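Local coordinates for GTPase activator-like protein (PDB 5HIU) that forms the N-terminal part of a TSC2 protein that probably acts as a GTPase activator, this piece being an all-helical segment, at residues A208-M219 with I243-V254. Residues are numbered along the deposited sequence; the frame is centred on the assembly and turned at random.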
loop_
_atom_site.group_PDB
_atom_site.type_symbol
_atom_site.label_atom_id
_atom_site.label_comp_id
_atom_site.label_asym_id
_atom_site.label_seq_id
_atom_site.Cartn_x
_atom_site.Cartn_y
_atom_site.Cartn_z
ATOM N N ALA A 208 4.365 -13.024 2.765
ATOM C CA ALA A 208 5.474 -12.347 3.421
ATOM C C ALA A 208 6.348 -11.707 2.346
ATOM O O ALA A 208 6.663 -10.516 2.423
ATOM C CB ALA A 208 6.272 -13.320 4.260
ATOM N N GLY A 209 6.682 -12.471 1.310
ATOM C CA GLY A 209 7.464 -11.927 0.208
ATOM C C GLY A 209 6.755 -10.772 -0.501
ATOM O O GLY A 209 7.344 -9.724 -0.826
ATOM N N LEU A 210 5.476 -10.958 -0.764
ATOM C CA LEU A 210 4.760 -9.966 -1.519
ATOM C C LEU A 210 4.713 -8.666 -0.723
ATOM O O LEU A 210 5.026 -7.613 -1.257
ATOM C CB LEU A 210 3.371 -10.468 -1.857
ATOM C CG LEU A 210 2.473 -9.426 -2.497
ATOM C CD1 LEU A 210 3.092 -8.787 -3.741
ATOM C CD2 LEU A 210 1.153 -10.097 -2.820
ATOM N N ILE A 211 4.370 -8.761 0.560
ATOM C CA ILE A 211 4.300 -7.597 1.432
ATOM C C ILE A 211 5.593 -6.804 1.426
ATOM O O ILE A 211 5.557 -5.588 1.217
ATOM C CB ILE A 211 3.943 -7.994 2.875
ATOM C CG1 ILE A 211 2.463 -8.377 2.959
ATOM C CG2 ILE A 211 4.208 -6.851 3.843
ATOM C CD1 ILE A 211 2.151 -9.344 4.086
ATOM N N ASP A 212 6.724 -7.486 1.652
ATOM C CA ASP A 212 8.049 -6.835 1.617
ATOM C C ASP A 212 8.249 -6.027 0.350
ATOM O O ASP A 212 8.716 -4.888 0.378
ATOM C CB ASP A 212 9.194 -7.863 1.670
ATOM C CG ASP A 212 9.263 -8.597 2.972
ATOM O OD1 ASP A 212 8.530 -8.239 3.910
ATOM O OD2 ASP A 212 10.053 -9.554 3.059
ATOM N N MET A 213 7.918 -6.643 -0.767
ATOM C CA MET A 213 8.118 -6.020 -2.062
ATOM C C MET A 213 7.311 -4.710 -2.185
ATOM O O MET A 213 7.830 -3.699 -2.677
ATOM C CB MET A 213 7.705 -7.021 -3.143
ATOM C CG MET A 213 8.074 -6.673 -4.567
ATOM S SD MET A 213 9.847 -6.580 -4.796
ATOM C CE MET A 213 10.113 -4.803 -4.886
ATOM N N LEU A 214 6.060 -4.723 -1.713
ATOM C CA LEU A 214 5.209 -3.538 -1.800
ATOM C C LEU A 214 5.698 -2.410 -0.913
ATOM O O LEU A 214 5.554 -1.230 -1.253
ATOM C CB LEU A 214 3.804 -3.849 -1.357
ATOM C CG LEU A 214 3.113 -4.948 -2.116
ATOM C CD1 LEU A 214 2.074 -5.510 -1.180
ATOM C CD2 LEU A 214 2.522 -4.431 -3.417
ATOM N N LEU A 215 6.250 -2.769 0.236
ATOM C CA LEU A 215 6.666 -1.756 1.171
ATOM C C LEU A 215 7.935 -1.096 0.684
ATOM O O LEU A 215 8.091 0.114 0.824
ATOM C CB LEU A 215 6.852 -2.347 2.552
ATOM C CG LEU A 215 5.580 -2.932 3.140
ATOM C CD1 LEU A 215 5.877 -3.401 4.548
ATOM C CD2 LEU A 215 4.398 -1.966 3.129
ATOM N N LYS A 216 8.836 -1.887 0.115
ATOM C CA LYS A 216 10.031 -1.352 -0.550
ATOM C C LYS A 216 9.569 -0.235 -1.494
ATOM O O LYS A 216 9.918 0.943 -1.344
ATOM C CB LYS A 216 10.717 -2.475 -1.336
ATOM C CG LYS A 216 12.207 -2.319 -1.586
ATOM C CD LYS A 216 12.788 -3.604 -2.187
ATOM C CE LYS A 216 14.082 -3.999 -1.489
ATOM N NZ LYS A 216 14.807 -5.107 -2.174
ATOM N N ILE A 217 8.722 -0.613 -2.436
ATOM C CA ILE A 217 8.218 0.325 -3.417
ATOM C C ILE A 217 7.565 1.533 -2.750
ATOM O O ILE A 217 7.735 2.659 -3.199
ATOM C CB ILE A 217 7.254 -0.375 -4.372
ATOM C CG1 ILE A 217 8.040 -1.396 -5.206
ATOM C CG2 ILE A 217 6.556 0.618 -5.278
ATOM C CD1 ILE A 217 7.157 -2.435 -5.858
ATOM N N CYS A 218 6.845 1.306 -1.663
ATOM C CA CYS A 218 6.255 2.393 -0.906
ATOM C C CYS A 218 7.289 3.403 -0.431
ATOM O O CYS A 218 7.126 4.606 -0.597
ATOM C CB CYS A 218 5.496 1.850 0.292
ATOM S SG CYS A 218 3.836 1.262 -0.117
ATOM N N MET A 219 8.381 2.922 0.137
ATOM C CA MET A 219 9.350 3.822 0.724
ATOM C C MET A 219 10.330 4.385 -0.270
ATOM O O MET A 219 11.180 5.177 0.103
ATOM C CB MET A 219 10.079 3.125 1.871
ATOM C CG MET A 219 9.144 2.744 3.009
ATOM S SD MET A 219 8.063 4.103 3.533
ATOM C CE MET A 219 9.339 5.168 4.207
ATOM N N ILE A 243 -2.588 -10.364 6.476
ATOM C CA ILE A 243 -1.229 -9.969 6.783
ATOM C C ILE A 243 -0.721 -10.813 7.976
ATOM O O ILE A 243 -1.339 -10.842 9.040
ATOM C CB ILE A 243 -1.191 -8.479 7.167
ATOM C CG1 ILE A 243 -1.619 -7.626 5.988
ATOM C CG2 ILE A 243 0.197 -8.047 7.604
ATOM C CD1 ILE A 243 -1.805 -6.169 6.363
ATOM N N PRO A 244 0.414 -11.496 7.809
ATOM C CA PRO A 244 0.934 -12.257 8.932
ATOM C C PRO A 244 1.377 -11.322 10.039
ATOM O O PRO A 244 1.761 -10.197 9.750
ATOM C CB PRO A 244 2.147 -12.981 8.339
ATOM C CG PRO A 244 1.977 -12.926 6.855
ATOM C CD PRO A 244 1.241 -11.652 6.597
ATOM N N THR A 245 1.351 -11.798 11.281
ATOM C CA THR A 245 1.634 -10.960 12.447
ATOM C C THR A 245 2.982 -10.228 12.351
ATOM O O THR A 245 3.064 -9.026 12.614
ATOM C CB THR A 245 1.557 -11.755 13.781
ATOM O OG1 THR A 245 2.554 -12.781 13.808
ATOM C CG2 THR A 245 0.166 -12.396 13.976
ATOM N N ASN A 246 4.031 -10.935 11.955
ATOM C CA ASN A 246 5.375 -10.334 11.868
ATOM C C ASN A 246 5.580 -9.238 10.790
ATOM O O ASN A 246 6.632 -8.595 10.750
ATOM C CB ASN A 246 6.409 -11.437 11.667
ATOM C CG ASN A 246 6.162 -12.236 10.402
ATOM O OD1 ASN A 246 5.026 -12.354 9.946
ATOM N ND2 ASN A 246 7.217 -12.800 9.839
ATOM N N LYS A 247 4.592 -9.038 9.921
ATOM C CA LYS A 247 4.624 -7.964 8.909
ATOM C C LYS A 247 3.883 -6.690 9.327
ATOM O O LYS A 247 4.028 -5.625 8.691
ATOM C CB LYS A 247 4.002 -8.474 7.608
ATOM C CG LYS A 247 4.731 -9.658 7.008
ATOM C CD LYS A 247 6.103 -9.228 6.518
ATOM C CE LYS A 247 7.047 -10.391 6.403
ATOM N NZ LYS A 247 8.430 -9.873 6.483
ATOM N N LEU A 248 3.090 -6.814 10.391
ATOM C CA LEU A 248 2.166 -5.771 10.808
ATOM C C LEU A 248 2.897 -4.480 11.112
ATOM O O LEU A 248 2.564 -3.450 10.559
ATOM C CB LEU A 248 1.352 -6.226 12.026
ATOM C CG LEU A 248 0.092 -5.421 12.374
ATOM C CD1 LEU A 248 -0.965 -5.541 11.284
ATOM C CD2 LEU A 248 -0.463 -5.882 13.716
ATOM N N LYS A 249 3.906 -4.529 11.968
ATOM C CA LYS A 249 4.655 -3.325 12.277
ATOM C C LYS A 249 5.011 -2.588 10.986
ATOM O O LYS A 249 4.759 -1.386 10.856
ATOM C CB LYS A 249 5.919 -3.652 13.072
ATOM C CG LYS A 249 6.749 -2.426 13.425
ATOM C CD LYS A 249 7.908 -2.749 14.348
ATOM C CE LYS A 249 8.823 -1.539 14.442
ATOM N NZ LYS A 249 9.785 -1.576 15.582
ATOM N N TYR A 250 5.568 -3.317 10.024
ATOM C CA TYR A 250 6.081 -2.705 8.810
ATOM C C TYR A 250 4.942 -2.096 7.970
ATOM O O TYR A 250 5.051 -0.945 7.530
ATOM C CB TYR A 250 6.931 -3.726 8.025
ATOM C CG TYR A 250 8.308 -4.035 8.636
ATOM C CD1 TYR A 250 8.664 -3.578 9.911
ATOM C CD2 TYR A 250 9.246 -4.797 7.932
ATOM C CE1 TYR A 250 9.910 -3.848 10.446
ATOM C CE2 TYR A 250 10.495 -5.076 8.463
ATOM C CZ TYR A 250 10.815 -4.595 9.720
ATOM O OH TYR A 250 12.039 -4.856 10.268
ATOM N N CYS A 251 3.850 -2.829 7.762
ATOM C CA CYS A 251 2.659 -2.228 7.117
ATOM C C CYS A 251 2.193 -0.936 7.829
ATOM O O CYS A 251 1.991 0.103 7.204
ATOM C CB CYS A 251 1.514 -3.218 7.108
ATOM S SG CYS A 251 1.838 -4.657 6.083
ATOM N N ILE A 252 2.070 -1.001 9.147
ATOM C CA ILE A 252 1.682 0.162 9.927
ATOM C C ILE A 252 2.717 1.276 9.798
ATOM O O ILE A 252 2.345 2.435 9.535
ATOM C CB ILE A 252 1.422 -0.180 11.416
ATOM C CG1 ILE A 252 0.275 -1.190 11.567
ATOM C CG2 ILE A 252 1.065 1.069 12.194
ATOM C CD1 ILE A 252 -1.028 -0.787 10.891
ATOM N N GLN A 253 4.001 0.950 9.968
ATOM C CA GLN A 253 5.050 1.937 9.677
ATOM C C GLN A 253 4.759 2.600 8.337
ATOM O O GLN A 253 4.630 3.828 8.246
ATOM C CB GLN A 253 6.442 1.316 9.599
ATOM C CG GLN A 253 7.157 1.190 10.925
ATOM C CD GLN A 253 8.659 1.047 10.759
ATOM O OE1 GLN A 253 9.131 0.444 9.794
ATOM N NE2 GLN A 253 9.420 1.594 11.705
ATOM N N VAL A 254 4.639 1.793 7.293
ATOM C CA VAL A 254 4.644 2.378 5.967
ATOM C C VAL A 254 3.385 3.178 5.756
ATOM O O VAL A 254 3.448 4.334 5.328
ATOM C CB VAL A 254 4.845 1.331 4.863
ATOM C CG1 VAL A 254 4.509 1.902 3.499
ATOM C CG2 VAL A 254 6.280 0.842 4.889
#
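The carboxylate of Asp212 meets the ammonium of Lys247 through OD1, on the side of that atom which faces OD2; the salt bridge Lys247 NZ to Asp212 OD1 measures 3.0 Å. The proline ring of Pro244 takes the CD1 tip of Ile211 at its CD atom, 3.5 Å away. Tyr250 touches Leu215 with its CB, 3.6 Å from Leu215 CD1, rather than with its ring. Lys247 gets to Asp212 by a bend at chi2 (-68°), and its chain runs over Ile211 on the way, with CE 3.7 Å from Ala208 CB. Further along, Val254 divides its methyls: CG1, anti to the backbone N (chi1 166°), presses on Cys218 CB, while CG2 lies against Leu215 CD2 and Met219 CG. Cys251 SG meets the other branch of Ile211, CG2, at 3.9 Å. Segments 208-219 and 245-254 run 24° from parallel, closest approach of their axes 10.5 Å. Between them in sequence, helix 224-240 meets Ile211, Cys218 and Ile243 through Leu237, Cys230 and Val238, as in an alpha-solenoid. Apolar packing of Ile211, Leu215 and Val254 thus chiefly joins helix 204-219 to helix 245-261, the next but one, while the single bridge pairs two partly exposed charges and probably steadies the end of Lys247.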